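Local coordinates for protein dextranase (Pseudarthrobacter oxydans, PDB 6NZS) that probably hydrolyses internal alpha-1,6-glucosidic linkages of dextran as an endo-acting glycoside hydrolase of family 49, at residues A75-Q80 against L168-E173; R145-F150 against V404-E409; Q153-Y158 against H435-W440; C448-S453 against E477-E482. One frame throughout, in Å; residues are numbered along the deposited sequence.

Interaction 1 of 4, residues A75-Q80 against L168-E173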
# COMPACT_ATOMS: atom_id res chain seq x y z
N ALA A 75 -8.48 -13.47 0.38
CA ALA A 75 -7.23 -14.14 0.08
C ALA A 75 -7.42 -15.42 -0.72
O ALA A 75 -6.46 -16.16 -0.91
CB ALA A 75 -6.47 -14.45 1.37
N GLU A 76 -8.64 -15.67 -1.22
CA GLU A 76 -8.91 -16.94 -1.89
C GLU A 76 -8.05 -17.13 -3.13
O GLU A 76 -7.38 -18.16 -3.27
CB GLU A 76 -10.39 -17.05 -2.23
CG GLU A 76 -11.28 -17.39 -1.03
CD GLU A 76 -11.52 -16.21 -0.10
OE1 GLU A 76 -11.41 -15.04 -0.54
OE2 GLU A 76 -11.80 -16.46 1.09
N PHE A 77 -8.06 -16.16 -4.05
CA PHE A 77 -7.28 -16.34 -5.27
C PHE A 77 -5.79 -16.42 -4.97
O PHE A 77 -5.09 -17.30 -5.48
CB PHE A 77 -7.52 -15.22 -6.28
CG PHE A 77 -6.61 -15.31 -7.49
CD1 PHE A 77 -6.78 -16.34 -8.40
CD2 PHE A 77 -5.58 -14.40 -7.70
CE1 PHE A 77 -5.95 -16.46 -9.51
CE2 PHE A 77 -4.75 -14.51 -8.81
CZ PHE A 77 -4.93 -15.54 -9.71
N SER A 78 -5.29 -15.50 -4.14
CA SER A 78 -3.85 -15.50 -3.86
C SER A 78 -3.41 -16.82 -3.23
O SER A 78 -2.37 -17.37 -3.59
CB SER A 78 -3.49 -14.31 -2.99
OG SER A 78 -4.10 -14.40 -1.72
N SER A 79 -4.21 -17.35 -2.30
CA SER A 79 -3.89 -18.63 -1.68
C SER A 79 -3.93 -19.77 -2.70
O SER A 79 -3.00 -20.58 -2.78
CB SER A 79 -4.87 -18.88 -0.54
OG SER A 79 -4.62 -20.13 0.08
N GLN A 80 -5.00 -19.82 -3.50
CA GLN A 80 -5.18 -20.95 -4.41
C GLN A 80 -4.20 -20.91 -5.58
O GLN A 80 -3.80 -21.97 -6.08
CB GLN A 80 -6.64 -20.99 -4.88
CG GLN A 80 -7.58 -21.31 -3.73
CD GLN A 80 -9.05 -21.26 -4.12
OE1 GLN A 80 -9.42 -21.64 -5.23
NE2 GLN A 80 -9.89 -20.80 -3.20
N LEU A 168 -11.36 -14.76 -10.08
CA LEU A 168 -10.02 -14.87 -10.65
C LEU A 168 -9.59 -16.33 -10.73
O LEU A 168 -9.91 -17.16 -9.87
CB LEU A 168 -9.01 -14.07 -9.84
CG LEU A 168 -9.12 -12.55 -10.00
CD1 LEU A 168 -8.01 -11.91 -9.19
CD2 LEU A 168 -9.04 -12.12 -11.45
N THR A 169 -8.83 -16.65 -11.78
CA THR A 169 -8.28 -17.98 -11.98
C THR A 169 -7.01 -17.85 -12.79
O THR A 169 -6.79 -16.86 -13.49
CB THR A 169 -9.30 -18.87 -12.71
OG1 THR A 169 -8.73 -20.16 -12.95
CG2 THR A 169 -9.68 -18.24 -14.05
N THR A 170 -6.14 -18.85 -12.68
CA THR A 170 -4.97 -18.91 -13.54
C THR A 170 -5.25 -19.62 -14.85
O THR A 170 -4.36 -19.68 -15.71
CB THR A 170 -3.78 -19.58 -12.83
OG1 THR A 170 -4.16 -20.88 -12.40
CG2 THR A 170 -3.35 -18.76 -11.63
N GLU A 171 -6.46 -20.17 -15.03
CA GLU A 171 -6.81 -20.82 -16.29
C GLU A 171 -7.13 -19.77 -17.34
O GLU A 171 -7.93 -18.86 -17.11
CB GLU A 171 -8.00 -21.78 -16.10
CG GLU A 171 -9.33 -21.13 -15.72
CD GLU A 171 -10.55 -22.05 -15.81
OE1 GLU A 171 -11.70 -21.52 -15.76
OE2 GLU A 171 -10.35 -23.29 -15.90
N ALA A 172 -6.49 -19.90 -18.51
CA ALA A 172 -6.64 -18.94 -19.60
C ALA A 172 -7.82 -19.23 -20.52
O ALA A 172 -8.44 -18.29 -21.04
CB ALA A 172 -5.37 -18.94 -20.45
N GLU A 173 -8.14 -20.50 -20.75
CA GLU A 173 -9.02 -20.87 -21.85
C GLU A 173 -10.43 -20.31 -21.66
O GLU A 173 -11.10 -20.61 -20.67
CB GLU A 173 -9.08 -22.40 -21.96
CG GLU A 173 -10.05 -22.91 -23.01
CD GLU A 173 -9.49 -22.83 -24.41
OE1 GLU A 173 -8.26 -22.63 -24.54
OE2 GLU A 173 -10.26 -22.97 -25.38
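Ala75 O, at the N-cap of the short helix whose Phe77 packs on Leu168, takes two donors from the same face of its carbonyl plane: Ser79 N at 2.9 Å and the hydroxyl Ser78 OG at 3.1 Å. The hydroxyl arrives from above that plane and not on a lone pair; it supplements the helical bond in the first turn, which carries Phe77. With chi1 at 174°, Phe77 throws its ring off the helix toward the strand end, and the ring crosses the Leu168 side chain at about a right angle. Leu168 CB sits over one face as a CH-pi contact, 3.7 Å from the centroid of the Phe77 ring and 22° off its normal, shifted toward the rim where CD1 lies. The same leucine continues along the ring, its CD1 reaching Phe77 CD2 at 3.8 Å. Thr170 N lies in the ring plane at the edge, 4.0 Å from Phe77 CE1, and Thr170 CG2 comes almost as near, 4.1 Å from the same CE1. No hydrogen bond joins the segments. A serine at Phe77 would probably strip the Leu168 methylene of its aromatic cover and open a gap between helix and strand. Beyond Thr169 an ST turn follows, Glu171 N donating to Thr169 OG1 at 3.1 Å. Phe77 also rests on Tyr155 and Ala157 of the adjoining strand. The result is a surface helix pinned by one aromatic to a short beta hairpin strand of the family 49 N-terminal Ig-like domain.

Interaction 2 of 4, residues R145-F150 against V404-E409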
# COMPACT_ATOMS: atom_id res chain seq x y z
N ARG A 145 12.14 1.95 -3.75
CA ARG A 145 11.39 0.73 -3.47
C ARG A 145 10.84 0.24 -4.80
O ARG A 145 10.12 0.97 -5.49
CB ARG A 145 10.24 1.03 -2.49
CG ARG A 145 10.73 1.38 -1.06
CD ARG A 145 10.01 2.60 -0.46
NE ARG A 145 10.26 3.82 -1.23
CZ ARG A 145 11.37 4.55 -1.18
NH1 ARG A 145 12.37 4.20 -0.38
NH2 ARG A 145 11.48 5.64 -1.93
N PHE A 146 11.20 -0.99 -5.19
CA PHE A 146 10.89 -1.43 -6.54
C PHE A 146 10.77 -2.95 -6.59
O PHE A 146 11.21 -3.66 -5.69
CB PHE A 146 11.93 -0.93 -7.57
CG PHE A 146 13.34 -1.38 -7.30
CD1 PHE A 146 14.14 -0.72 -6.38
CD2 PHE A 146 13.88 -2.45 -8.00
CE1 PHE A 146 15.44 -1.13 -6.15
CE2 PHE A 146 15.17 -2.88 -7.78
CZ PHE A 146 15.96 -2.21 -6.86
N SER A 147 10.17 -3.42 -7.69
CA SER A 147 9.90 -4.83 -7.93
C SER A 147 10.87 -5.36 -8.98
O SER A 147 11.14 -4.70 -9.99
CB SER A 147 8.47 -4.96 -8.45
OG SER A 147 8.21 -6.28 -8.88
N VAL A 148 11.40 -6.56 -8.73
CA VAL A 148 12.31 -7.26 -9.63
C VAL A 148 11.57 -8.47 -10.20
O VAL A 148 11.13 -9.35 -9.44
CB VAL A 148 13.59 -7.69 -8.89
CG1 VAL A 148 14.51 -8.48 -9.80
CG2 VAL A 148 14.30 -6.47 -8.31
N GLU A 149 11.42 -8.52 -11.52
CA GLU A 149 10.45 -9.41 -12.17
C GLU A 149 11.16 -10.33 -13.18
O GLU A 149 11.43 -9.93 -14.32
CB GLU A 149 9.33 -8.59 -12.81
CG GLU A 149 8.83 -7.52 -11.84
CD GLU A 149 7.45 -6.97 -12.13
OE1 GLU A 149 6.87 -7.25 -13.21
OE2 GLU A 149 6.93 -6.26 -11.25
N PHE A 150 11.45 -11.56 -12.76
CA PHE A 150 12.05 -12.54 -13.66
C PHE A 150 10.97 -13.11 -14.57
O PHE A 150 9.92 -13.58 -14.09
CB PHE A 150 12.67 -13.68 -12.85
CG PHE A 150 13.99 -13.33 -12.20
CD1 PHE A 150 14.04 -12.56 -11.05
CD2 PHE A 150 15.17 -13.83 -12.72
CE1 PHE A 150 15.25 -12.26 -10.44
CE2 PHE A 150 16.39 -13.54 -12.12
CZ PHE A 150 16.43 -12.75 -10.98
N VAL A 404 4.85 4.07 -4.57
CA VAL A 404 4.81 2.88 -5.42
C VAL A 404 3.74 1.96 -4.85
O VAL A 404 3.72 1.70 -3.64
CB VAL A 404 6.18 2.19 -5.43
CG1 VAL A 404 6.11 0.87 -6.19
CG2 VAL A 404 7.24 3.11 -6.05
N ILE A 405 2.83 1.48 -5.71
CA ILE A 405 1.66 0.73 -5.25
C ILE A 405 1.55 -0.58 -6.01
O ILE A 405 1.59 -0.59 -7.25
CB ILE A 405 0.36 1.55 -5.41
CG1 ILE A 405 0.44 2.83 -4.56
CG2 ILE A 405 -0.85 0.69 -5.03
CD1 ILE A 405 -0.73 3.79 -4.77
N TRP A 406 1.42 -1.69 -5.27
CA TRP A 406 1.07 -2.99 -5.82
C TRP A 406 -0.36 -3.25 -5.35
O TRP A 406 -0.59 -3.64 -4.20
CB TRP A 406 2.02 -4.08 -5.33
CG TRP A 406 1.94 -5.36 -6.13
CD1 TRP A 406 0.81 -6.06 -6.49
CD2 TRP A 406 3.05 -6.08 -6.67
NE1 TRP A 406 1.17 -7.17 -7.23
CE2 TRP A 406 2.53 -7.20 -7.35
CE3 TRP A 406 4.44 -5.89 -6.64
CZ2 TRP A 406 3.36 -8.12 -8.01
CZ3 TRP A 406 5.25 -6.79 -7.30
CH2 TRP A 406 4.71 -7.88 -7.98
N LYS A 407 -1.32 -3.00 -6.22
CA LYS A 407 -2.72 -3.14 -5.85
C LYS A 407 -3.14 -4.59 -6.04
O LYS A 407 -2.71 -5.24 -6.99
CB LYS A 407 -3.54 -2.19 -6.73
CG LYS A 407 -5.04 -2.32 -6.63
CD LYS A 407 -5.54 -1.79 -5.30
CE LYS A 407 -6.95 -2.27 -5.04
NZ LYS A 407 -7.51 -1.61 -3.81
N ASN A 408 -3.97 -5.10 -5.12
CA ASN A 408 -4.52 -6.44 -5.30
C ASN A 408 -5.88 -6.35 -6.00
O ASN A 408 -5.97 -5.70 -7.04
CB ASN A 408 -4.53 -7.23 -3.98
CG ASN A 408 -3.13 -7.67 -3.55
OD1 ASN A 408 -2.13 -7.30 -4.17
ND2 ASN A 408 -3.07 -8.52 -2.53
N GLU A 409 -6.93 -6.96 -5.45
CA GLU A 409 -8.18 -7.14 -6.19
C GLU A 409 -9.25 -6.12 -5.84
O GLU A 409 -10.00 -5.67 -6.72
CB GLU A 409 -8.75 -8.53 -5.89
CG GLU A 409 -7.91 -9.67 -6.42
CD GLU A 409 -7.08 -10.34 -5.35
OE1 GLU A 409 -7.09 -9.86 -4.19
OE2 GLU A 409 -6.41 -11.34 -5.66
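The seam between the N-terminal Ig-like beta domain and the parallel beta-helix of family 49 is bridged here, with Ser147 meeting Trp406 and Arg145 meeting Val404. The two strand segments approach to 8.2 Å between axes at 47°, and no hydrogen bond links them, so side chains span the gap. They splay apart along the contact: the CA atoms of Arg145 and Val404 are 7.2 Å apart, those of Ser147 and Trp406 9.3 Å. At the near end Val404 CG2 abuts the backbone oxygen Arg145 O at 3.6 Å, while the arginine's polar end turns to a salt bridge with Glu191. At the wider end the indole makes the contact. Trp406 has CG opposite its backbone N (chi1 -165°), which extends the six-membered ring across the seam until CZ3 lies 3.4 Å from Ser147 OG, in an oblique approach. That hydroxyl is engaged elsewhere: Ser147 OG donates to Glu149 OE2 at 2.7 Å, using the anti lone pair of the carboxylate oxygen. Glu149 OE2 also bonds His435 NE2 and lies 4.3 Å from Trp406 CH2, so this buried oxygen is held from both domains. The indole N-H, Trp406 NE1, is satisfied by Glu181 OE1, which should fix the rotation of the ring. Strand 144-150 is flanked by strands 114-117 and 176-192, whereas strand 398-407 runs between the parallel strands 382-386 and 423-435; from the last of these Ile434 packs against Ser147, Val404 and Trp406 together.

Interaction 3 of 4, residues Q153-Y158 against H435-W440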
# COMPACT_ATOMS: atom_id res chain seq x y z
N GLN A 153 8.92 -16.28 -13.85
CA GLN A 153 8.00 -16.20 -12.72
C GLN A 153 6.67 -15.56 -13.07
O GLN A 153 5.74 -15.61 -12.25
CB GLN A 153 8.69 -15.46 -11.56
CG GLN A 153 9.62 -16.35 -10.76
CD GLN A 153 8.85 -17.38 -9.98
OE1 GLN A 153 7.90 -17.05 -9.27
NE2 GLN A 153 9.21 -18.65 -10.13
N LEU A 154 6.54 -14.96 -14.24
CA LEU A 154 5.30 -14.28 -14.60
C LEU A 154 4.16 -15.27 -14.79
O LEU A 154 4.35 -16.36 -15.34
CB LEU A 154 5.48 -13.49 -15.89
CG LEU A 154 6.50 -12.35 -15.85
CD1 LEU A 154 6.57 -11.64 -17.20
CD2 LEU A 154 6.15 -11.37 -14.73
N TYR A 155 2.98 -14.87 -14.36
CA TYR A 155 1.74 -15.57 -14.68
C TYR A 155 0.70 -14.50 -15.01
O TYR A 155 0.86 -13.32 -14.68
CB TYR A 155 1.26 -16.45 -13.51
CG TYR A 155 0.49 -15.62 -12.51
CD1 TYR A 155 1.15 -14.76 -11.66
CD2 TYR A 155 -0.91 -15.64 -12.49
CE1 TYR A 155 0.47 -13.95 -10.79
CE2 TYR A 155 -1.60 -14.82 -11.62
CZ TYR A 155 -0.91 -13.97 -10.77
OH TYR A 155 -1.59 -13.15 -9.91
N THR A 156 -0.40 -14.92 -15.62
CA THR A 156 -1.51 -14.02 -15.91
C THR A 156 -2.72 -14.43 -15.09
O THR A 156 -3.10 -15.61 -15.09
CB THR A 156 -1.84 -14.01 -17.41
OG1 THR A 156 -0.69 -13.54 -18.14
CG2 THR A 156 -3.05 -13.12 -17.71
N ALA A 157 -3.30 -13.47 -14.39
CA ALA A 157 -4.58 -13.67 -13.73
C ALA A 157 -5.70 -13.41 -14.73
O ALA A 157 -5.66 -12.42 -15.47
CB ALA A 157 -4.72 -12.71 -12.55
N TYR A 158 -6.69 -14.31 -14.76
CA TYR A 158 -7.84 -14.20 -15.64
C TYR A 158 -9.13 -14.12 -14.84
O TYR A 158 -9.21 -14.65 -13.73
CB TYR A 158 -7.95 -15.44 -16.55
CG TYR A 158 -6.80 -15.58 -17.50
CD1 TYR A 158 -5.64 -16.25 -17.12
CD2 TYR A 158 -6.87 -15.06 -18.78
CE1 TYR A 158 -4.57 -16.38 -17.99
CE2 TYR A 158 -5.80 -15.19 -19.66
CZ TYR A 158 -4.66 -15.84 -19.26
OH TYR A 158 -3.60 -15.99 -20.13
N HIS A 435 1.32 -2.78 -10.37
CA HIS A 435 0.46 -3.91 -10.67
C HIS A 435 -0.89 -3.66 -10.05
O HIS A 435 -1.02 -2.89 -9.10
CB HIS A 435 1.04 -5.21 -10.09
CG HIS A 435 2.31 -5.63 -10.76
ND1 HIS A 435 2.35 -6.01 -12.08
CD2 HIS A 435 3.58 -5.70 -10.30
CE1 HIS A 435 3.60 -6.31 -12.41
NE2 HIS A 435 4.36 -6.13 -11.35
N ASN A 436 -1.89 -4.36 -10.58
CA ASN A 436 -3.22 -4.34 -9.97
C ASN A 436 -3.98 -5.55 -10.48
O ASN A 436 -3.73 -6.02 -11.60
CB ASN A 436 -3.99 -3.06 -10.30
CG ASN A 436 -4.54 -3.07 -11.71
OD1 ASN A 436 -5.71 -3.39 -11.93
ND2 ASN A 436 -3.69 -2.73 -12.68
N ARG A 437 -4.92 -6.04 -9.67
CA ARG A 437 -5.77 -7.16 -10.06
C ARG A 437 -7.23 -6.77 -9.97
O ARG A 437 -8.09 -7.58 -9.60
CB ARG A 437 -5.47 -8.42 -9.25
CG ARG A 437 -4.14 -9.10 -9.62
CD ARG A 437 -4.05 -10.53 -9.08
NE ARG A 437 -4.22 -10.59 -7.63
CZ ARG A 437 -3.26 -10.38 -6.74
NH1 ARG A 437 -2.02 -10.10 -7.12
NH2 ARG A 437 -3.55 -10.46 -5.44
N MET A 438 -7.55 -5.52 -10.30
CA MET A 438 -8.93 -5.06 -10.25
C MET A 438 -9.69 -5.66 -11.43
O MET A 438 -9.35 -5.42 -12.59
CB MET A 438 -8.98 -3.53 -10.25
CG MET A 438 -8.31 -2.92 -9.00
SD MET A 438 -8.52 -1.13 -8.81
CE MET A 438 -7.63 -0.54 -10.25
N TYR A 439 -10.70 -6.47 -11.14
CA TYR A 439 -11.16 -7.45 -12.12
C TYR A 439 -12.66 -7.50 -12.37
O TYR A 439 -13.07 -8.28 -13.23
CB TYR A 439 -10.71 -8.87 -11.72
CG TYR A 439 -11.40 -9.45 -10.48
CD1 TYR A 439 -12.58 -10.19 -10.59
CD2 TYR A 439 -10.85 -9.30 -9.22
CE1 TYR A 439 -13.20 -10.73 -9.47
CE2 TYR A 439 -11.46 -9.84 -8.09
CZ TYR A 439 -12.62 -10.55 -8.23
OH TYR A 439 -13.22 -11.09 -7.11
N TRP A 440 -13.47 -6.72 -11.67
CA TRP A 440 -14.91 -6.99 -11.59
C TRP A 440 -15.59 -6.97 -12.96
O TRP A 440 -15.42 -6.03 -13.74
CB TRP A 440 -15.57 -5.95 -10.70
CG TRP A 440 -14.97 -5.79 -9.34
CD1 TRP A 440 -14.34 -4.67 -8.86
CD2 TRP A 440 -14.98 -6.74 -8.27
NE1 TRP A 440 -13.95 -4.88 -7.56
CE2 TRP A 440 -14.34 -6.14 -7.17
CE3 TRP A 440 -15.48 -8.04 -8.14
CZ2 TRP A 440 -14.16 -6.79 -5.96
CZ3 TRP A 440 -15.30 -8.69 -6.93
CH2 TRP A 440 -14.65 -8.07 -5.85
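The backbones of strand 154-158 and the irregular segment 435-440 stay well apart, closest at Ala157 and Arg437 with 7.6 Å between CA atoms, and no hydrogen bond joins them directly. The gap is filled by the aliphatic part of Arg437, whose CD lies 3.7 Å from Tyr155 OH and 4.2 Å from Ala157 CB. Tyrosine and arginine cross at about a right angle, with ring and guanidinium planes 46° apart. Tyr155 OH stands 4.2 Å from Arg437 NH1, obliquely placed and too far for a bond. What couples the two is a shared carboxylate: Glu181 OE2 is hydrogen-bonded to Tyr155 OH and forms a salt bridge with Arg437 NH1. Arg437 NH2 pairs with Glu409 in turn, so the buried guanidinium has an acid for each terminal nitrogen, and its positive charge is probably well compensated. A bend at chi3 (-57°) turns the head of Arg437 aside, toward these acids, while CD faces the strand. The loop itself is shaped by an Asx turn in which Met438 N donates to Asn436 OD1 at 3.3 Å, an oxygen that also bonds Thr485 OG1. Strand 154-159 lies between strands 168-169 and 176-192; helix 76-81 brings Phe77 against Arg437, and the loop leads from strand 423-435 of the beta-helix toward strand 450-452.

Interaction 4 of 4, residues C448-S453 against E477-E482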
# COMPACT_ATOMS: atom_id res chain seq x y z
N CYS A 448 -11.53 1.16 -9.67
CA CYS A 448 -10.79 2.04 -10.58
C CYS A 448 -9.58 2.67 -9.91
O CYS A 448 -9.39 2.54 -8.70
CB CYS A 448 -11.66 3.14 -11.20
SG CYS A 448 -13.22 2.60 -11.92
N ILE A 449 -8.77 3.37 -10.69
CA ILE A 449 -7.60 4.04 -10.14
C ILE A 449 -8.01 5.14 -9.15
O ILE A 449 -7.46 5.25 -8.06
CB ILE A 449 -6.70 4.57 -11.27
CG1 ILE A 449 -6.28 3.43 -12.21
CG2 ILE A 449 -5.48 5.28 -10.68
CD1 ILE A 449 -5.44 2.33 -11.55
N LEU A 450 -8.99 5.97 -9.54
CA LEU A 450 -9.51 7.04 -8.69
C LEU A 450 -11.00 6.84 -8.43
O LEU A 450 -11.75 6.46 -9.34
CB LEU A 450 -9.26 8.41 -9.33
CG LEU A 450 -7.79 8.75 -9.60
CD1 LEU A 450 -7.48 8.71 -11.09
CD2 LEU A 450 -7.45 10.11 -9.00
N ASN A 451 -11.45 7.11 -7.21
CA ASN A 451 -12.80 6.72 -6.82
C ASN A 451 -13.33 7.61 -5.71
O ASN A 451 -12.62 7.91 -4.75
CB ASN A 451 -12.75 5.26 -6.36
CG ASN A 451 -14.11 4.66 -6.02
OD1 ASN A 451 -14.21 3.93 -5.04
ND2 ASN A 451 -15.13 4.91 -6.84
N SER A 452 -14.59 8.00 -5.86
CA SER A 452 -15.46 8.39 -4.75
C SER A 452 -16.56 7.34 -4.71
O SER A 452 -17.52 7.40 -5.49
CB SER A 452 -16.05 9.78 -4.94
OG SER A 452 -17.09 10.00 -3.99
N SER A 453 -16.41 6.35 -3.83
CA SER A 453 -17.43 5.32 -3.71
C SER A 453 -18.73 5.91 -3.19
O SER A 453 -18.75 6.94 -2.50
CB SER A 453 -16.96 4.22 -2.76
OG SER A 453 -17.92 3.18 -2.66
N GLU A 477 -1.10 14.49 -9.75
CA GLU A 477 -0.22 14.71 -10.90
C GLU A 477 0.78 13.57 -11.01
O GLU A 477 1.54 13.32 -10.07
CB GLU A 477 0.52 16.05 -10.81
CG GLU A 477 1.48 16.25 -11.97
CD GLU A 477 1.85 17.70 -12.21
OE1 GLU A 477 1.30 18.59 -11.53
OE2 GLU A 477 2.70 17.94 -13.10
N ASN A 478 0.78 12.90 -12.17
CA ASN A 478 1.60 11.74 -12.49
C ASN A 478 1.09 10.51 -11.75
O ASN A 478 1.46 10.26 -10.60
CB ASN A 478 3.10 11.99 -12.25
CG ASN A 478 3.61 13.20 -13.00
OD1 ASN A 478 3.10 13.54 -14.07
ND2 ASN A 478 4.61 13.86 -12.44
N ILE A 479 0.20 9.77 -12.40
CA ILE A 479 -0.25 8.47 -11.91
C ILE A 479 0.03 7.49 -13.04
O ILE A 479 -0.70 7.44 -14.03
CB ILE A 479 -1.74 8.45 -11.54
CG1 ILE A 479 -2.10 9.58 -10.56
CG2 ILE A 479 -2.08 7.09 -10.94
CD1 ILE A 479 -3.60 9.67 -10.29
N THR A 480 1.11 6.73 -12.90
CA THR A 480 1.54 5.79 -13.92
C THR A 480 1.01 4.41 -13.56
O THR A 480 1.31 3.88 -12.49
CB THR A 480 3.07 5.79 -13.98
OG1 THR A 480 3.52 7.09 -14.40
CG2 THR A 480 3.57 4.75 -14.97
N VAL A 481 0.19 3.85 -14.45
CA VAL A 481 -0.43 2.55 -14.23
C VAL A 481 0.16 1.58 -15.24
O VAL A 481 -0.02 1.74 -16.46
CB VAL A 481 -1.95 2.61 -14.35
CG1 VAL A 481 -2.57 1.25 -14.06
CG2 VAL A 481 -2.51 3.68 -13.40
N GLU A 482 0.91 0.61 -14.75
CA GLU A 482 1.66 -0.29 -15.62
C GLU A 482 0.87 -1.57 -15.88
O GLU A 482 0.17 -2.07 -15.00
CB GLU A 482 3.02 -0.62 -15.01
CG GLU A 482 3.85 0.64 -14.72
CD GLU A 482 5.35 0.40 -14.78
OE1 GLU A 482 5.81 -0.44 -15.59
OE2 GLU A 482 6.07 1.06 -14.02
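Ile449 makes the tight part of this contact, lodging against both Val481 and Ile479. Its CD1 reaches tip to tip to Val481 CG2 at 3.7 Å, with Val481 CG1 slightly farther off. The other branch, Ile449 CG2, passes Ile479 in the opposite direction, leaving 3.9 Å to Ile479 CG2. A chi1 of -57° sets CG1 beside the backbone N and CG2 beside the carbonyl carbon, so the two branches serve different partners. Leu450 fits more loosely, its CD1 meeting Ile479 CD1 at 4.1 Å. On the strand's other side Asn478 and Thr480, both partly exposed, point away and bond to asparagines of adjacent strands: Asn478 to Asn430 and Asn504, Thr480 to Asn506. An alanine at Ile449 would probably open a gap in front of Val481 and leave Ile479 CG2 without its neighbour. Leu505 and Ile507 of strand 495-507 extend the aliphatic layer, and Cys448, disulfide-bonded to Cys487, fixes the chain just before Ile449. With branched aliphatic groups alone meeting across it, the contact rests on shape and exclusion of water in the interior of the beta-helix, not on directed bonds.

Interactions 1, 2 and 3 alternate along the chain: their first segments all belong to the N-terminal Ig-like domain, and those of interactions 2 and 3 find their partners in the beta-helix. Interaction 1 stays within the N-terminal domain, 9 Å centre to centre from interaction 3, which it touches through neighbouring strands 154-159 and 168-169. Interactions 2 and 3 lie 12 Å apart and meet along successive coils, where Asn408 O probably bonds Arg437 N. Interaction 4 comes later in the chain, inside the beta-helix, 17 Å from interaction 3 and joined to it by Met438 CE packing on Ile449. Together they lead from the surface helix across the domain seam into the solenoid core.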